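Local atomic coordinates of pyridoxal kinase (Entamoeba histolytica, PDB entry 4S1H), a protein that probably catalyses the ATP-dependent phosphorylation of pyridoxal to pyridoxal 5'-phosphate, and binds ADP and magnesium. Residues A[138-143]-A[171-176]. Sequence-based numbering, arbitrary orientation.
With MG (magnesium ion), chain D; ADP (adenosine-5'-diphosphate), chain C.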
loop_
_atom_site.group_PDB
_atom_site.type_symbol
_atom_site.label_atom_id
_atom_site.label_comp_id
_atom_site.label_asym_id
_atom_site.label_seq_id
_atom_site.Cartn_x
_atom_site.Cartn_y
_atom_site.Cartn_z
ATOM N N ASP A 138 0.995 -19.349 -14.737
ATOM C CA ASP A 138 0.834 -20.655 -14.119
ATOM C C ASP A 138 -0.624 -20.918 -13.703
ATOM O O ASP A 138 -1.079 -22.059 -13.683
ATOM C CB ASP A 138 1.789 -20.749 -12.953
ATOM C CG ASP A 138 3.240 -20.710 -13.411
ATOM O OD1 ASP A 138 3.735 -21.768 -13.907
ATOM O OD2 ASP A 138 3.842 -19.620 -13.378
ATOM N N ILE A 139 -1.342 -19.850 -13.376
ATOM C CA ILE A 139 -2.737 -19.879 -13.006
ATOM C C ILE A 139 -3.366 -18.548 -13.378
ATOM O O ILE A 139 -2.720 -17.465 -13.248
ATOM C CB ILE A 139 -2.898 -20.195 -11.518
ATOM C CG1 ILE A 139 -4.354 -20.293 -11.124
ATOM C CG2 ILE A 139 -2.181 -19.144 -10.656
ATOM C CD1 ILE A 139 -4.568 -20.845 -9.738
ATOM N N ILE A 140 -4.615 -18.584 -13.806
ATOM C CA ILE A 140 -5.357 -17.367 -14.060
ATOM C C ILE A 140 -6.641 -17.370 -13.253
ATOM O O ILE A 140 -7.215 -18.444 -13.026
ATOM C CB ILE A 140 -5.607 -17.101 -15.554
ATOM C CG1 ILE A 140 -6.532 -18.148 -16.195
ATOM C CG2 ILE A 140 -4.286 -17.073 -16.311
ATOM C CD1 ILE A 140 -6.980 -17.728 -17.584
ATOM N N THR A 141 -7.129 -16.183 -12.870
ATOM C CA THR A 141 -8.299 -16.040 -11.968
ATOM C C THR A 141 -9.388 -15.096 -12.504
ATOM O O THR A 141 -9.774 -14.117 -11.813
ATOM C CB THR A 141 -7.840 -15.590 -10.569
ATOM O OG1 THR A 141 -7.100 -14.377 -10.704
ATOM C CG2 THR A 141 -6.936 -16.604 -9.917
ATOM N N PRO A 142 -9.873 -15.331 -13.723
ATOM C CA PRO A 142 -10.944 -14.502 -14.247
ATOM C C PRO A 142 -12.301 -14.815 -13.595
ATOM O O PRO A 142 -12.548 -15.958 -13.203
ATOM C CB PRO A 142 -11.025 -14.952 -15.709
ATOM C CG PRO A 142 -10.667 -16.405 -15.652
ATOM C CD PRO A 142 -9.580 -16.470 -14.619
ATOM N N ASN A 143 -13.199 -13.836 -13.574
ATOM C CA ASN A 143 -14.619 -14.114 -13.449
ATOM C C ASN A 143 -15.193 -14.622 -14.796
ATOM O O ASN A 143 -14.478 -14.696 -15.815
ATOM C CB ASN A 143 -15.387 -12.900 -12.878
ATOM C CG ASN A 143 -15.406 -11.710 -13.820
ATOM O OD1 ASN A 143 -15.316 -11.858 -15.041
ATOM N ND2 ASN A 143 -15.499 -10.508 -13.249
ATOM N N GLN A 171 -3.938 -23.531 -25.327
ATOM C CA GLN A 171 -2.856 -22.529 -25.466
ATOM C C GLN A 171 -1.721 -22.722 -24.476
ATOM O O GLN A 171 -0.731 -21.954 -24.489
ATOM C CB GLN A 171 -3.408 -21.122 -25.292
ATOM C CG GLN A 171 -4.416 -20.680 -26.324
ATOM C CD GLN A 171 -5.105 -19.388 -25.941
ATOM O OE1 GLN A 171 -4.698 -18.707 -24.978
ATOM N NE2 GLN A 171 -6.161 -19.048 -26.657
ATOM N N GLY A 172 -1.896 -23.664 -23.556
ATOM C CA GLY A 172 -0.863 -23.995 -22.586
ATOM C C GLY A 172 -1.127 -23.585 -21.143
ATOM O O GLY A 172 -0.338 -23.970 -20.287
ATOM N N ILE A 173 -2.231 -22.901 -20.840
ATOM C CA ILE A 173 -2.464 -22.390 -19.462
ATOM C C ILE A 173 -2.803 -23.553 -18.526
ATOM O O ILE A 173 -3.799 -24.233 -18.737
ATOM C CB ILE A 173 -3.555 -21.316 -19.407
ATOM C CG1 ILE A 173 -3.087 -20.104 -20.245
ATOM C CG2 ILE A 173 -3.841 -20.917 -17.953
ATOM C CD1 ILE A 173 -4.164 -19.108 -20.601
ATOM N N PRO A 174 -1.955 -23.809 -17.509
ATOM C CA PRO A 174 -2.178 -25.025 -16.721
ATOM C C PRO A 174 -3.408 -25.027 -15.822
ATOM O O PRO A 174 -4.008 -26.092 -15.658
ATOM C CB PRO A 174 -0.908 -25.146 -15.869
ATOM C CG PRO A 174 0.073 -24.231 -16.500
ATOM C CD PRO A 174 -0.699 -23.138 -17.127
ATOM N N VAL A 175 -3.773 -23.890 -15.236
ATOM C CA VAL A 175 -4.840 -23.839 -14.234
ATOM C C VAL A 175 -5.680 -22.601 -14.452
ATOM O O VAL A 175 -5.148 -21.513 -14.621
ATOM C CB VAL A 175 -4.320 -23.881 -12.799
ATOM C CG1 VAL A 175 -5.482 -23.966 -11.819
ATOM C CG2 VAL A 175 -3.347 -25.037 -12.589
ATOM N N ILE A 176 -6.990 -22.753 -14.417
ATOM C CA ILE A 176 -7.921 -21.652 -14.584
ATOM C C ILE A 176 -8.901 -21.744 -13.443
ATOM O O ILE A 176 -9.606 -22.742 -13.319
ATOM C CB ILE A 176 -8.653 -21.676 -15.935
ATOM C CG1 ILE A 176 -7.661 -21.693 -17.134
ATOM C CG2 ILE A 176 -9.607 -20.509 -16.058
ATOM C CD1 ILE A 176 -8.300 -22.204 -18.395
HETATM MG MG MG D . -9.933 -12.225 -10.823
HETATM P PB ADP C . -14.448 -9.949 -9.487
HETATM O O1B ADP C . -15.759 -9.862 -10.237
HETATM O O2B ADP C . -14.179 -8.740 -8.607
HETATM O O3B ADP C . -13.331 -10.381 -10.386
HETATM P PA ADP C . -15.858 -12.163 -8.254
HETATM O O1A ADP C . -15.619 -13.395 -9.084
HETATM O O2A ADP C . -17.123 -11.391 -8.435
HETATM O O3A ADP C . -14.605 -11.149 -8.433
HETATM O "O5'" ADP C . -15.722 -12.521 -6.718
HETATM C "C5'" ADP C . -14.603 -13.169 -6.150
HETATM C "C4'" ADP C . -15.114 -13.995 -5.004
HETATM O "O4'" ADP C . -15.775 -13.144 -4.067
HETATM C "C3'" ADP C . -16.162 -15.003 -5.463
HETATM O "O3'" ADP C . -15.558 -16.248 -5.828
HETATM C "C2'" ADP C . -17.056 -15.096 -4.264
HETATM O "O2'" ADP C . -16.511 -16.018 -3.331
HETATM C "C1'" ADP C . -17.005 -13.712 -3.643
HETATM N N9 ADP C . -18.132 -12.819 -4.002
HETATM C C8 ADP C . -18.167 -11.795 -4.866
HETATM N N7 ADP C . -19.386 -11.202 -4.891
HETATM C C5 ADP C . -20.151 -11.861 -4.009
HETATM C C6 ADP C . -21.545 -11.755 -3.517
HETATM N N6 ADP C . -22.358 -10.802 -4.018
HETATM N N1 ADP C . -21.946 -12.650 -2.589
HETATM C C2 ADP C . -21.117 -13.613 -2.096
HETATM N N3 ADP C . -19.837 -13.756 -2.495
HETATM C C4 ADP C . -19.319 -12.921 -3.427
HETATM O O HOH W 1 -10.446 -11.246 -12.460
HETATM O O HOH W 2 -9.389 -13.178 -8.785
HETATM O O HOH W 3 -11.885 -12.680 -10.382
HETATM O O HOH W 4 -10.085 -10.338 -9.677
#
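Ile-140 N donates to Val-175 O (3.1 Å, N-H...O angle 155°), and the two strands run parallel, joined by a single bridge of Ile-140 with Ile-176 in which the backbone of Ile-140 is also hydrogen-bonded to Leu-177. The same carbonyl oxygen of Val-175 also takes a CA-H...O contact from Ile-139, whose CA lies 3.3 Å from Val-175 O, so two neighbouring residues share one acceptor. On one face of the pair, CD1 of Ile-139 reaches CG1 of Val-175 at 3.9 Å, the two side chains meeting at a slant. The other face belongs to Ile-140 and Ile-176, which lie side by side and point the same way. A chi1 of 66° sets CG1 of Ile-140 between its own backbone N and carbonyl carbon, from where it packs against both branches of Ile-176, CG1 at 3.8 Å and CG2 at 3.9 Å. CG2 of Ile-140 meets CG2 of Ile-173 at 4.2 Å. Past the bridge, the chain leads into the active site: Thr-141 O binds a magnesium ion at 2.1 Å, a site that Asp-111 completes with four waters, and Asn-143 ND2 gives ADP O1B a nearly straight bond (169°). Asn-143 OD1 meanwhile caps the following helix at Glu-146 N. Strand 139-140 lies between parallel strands 107-110 and 175-183, linked to the latter through helices 144-151 and 158-170 in a beta-alpha-beta crossover, as in ribokinase-like kinases, with Leu-168 packing on Ile-140 and Ile-176.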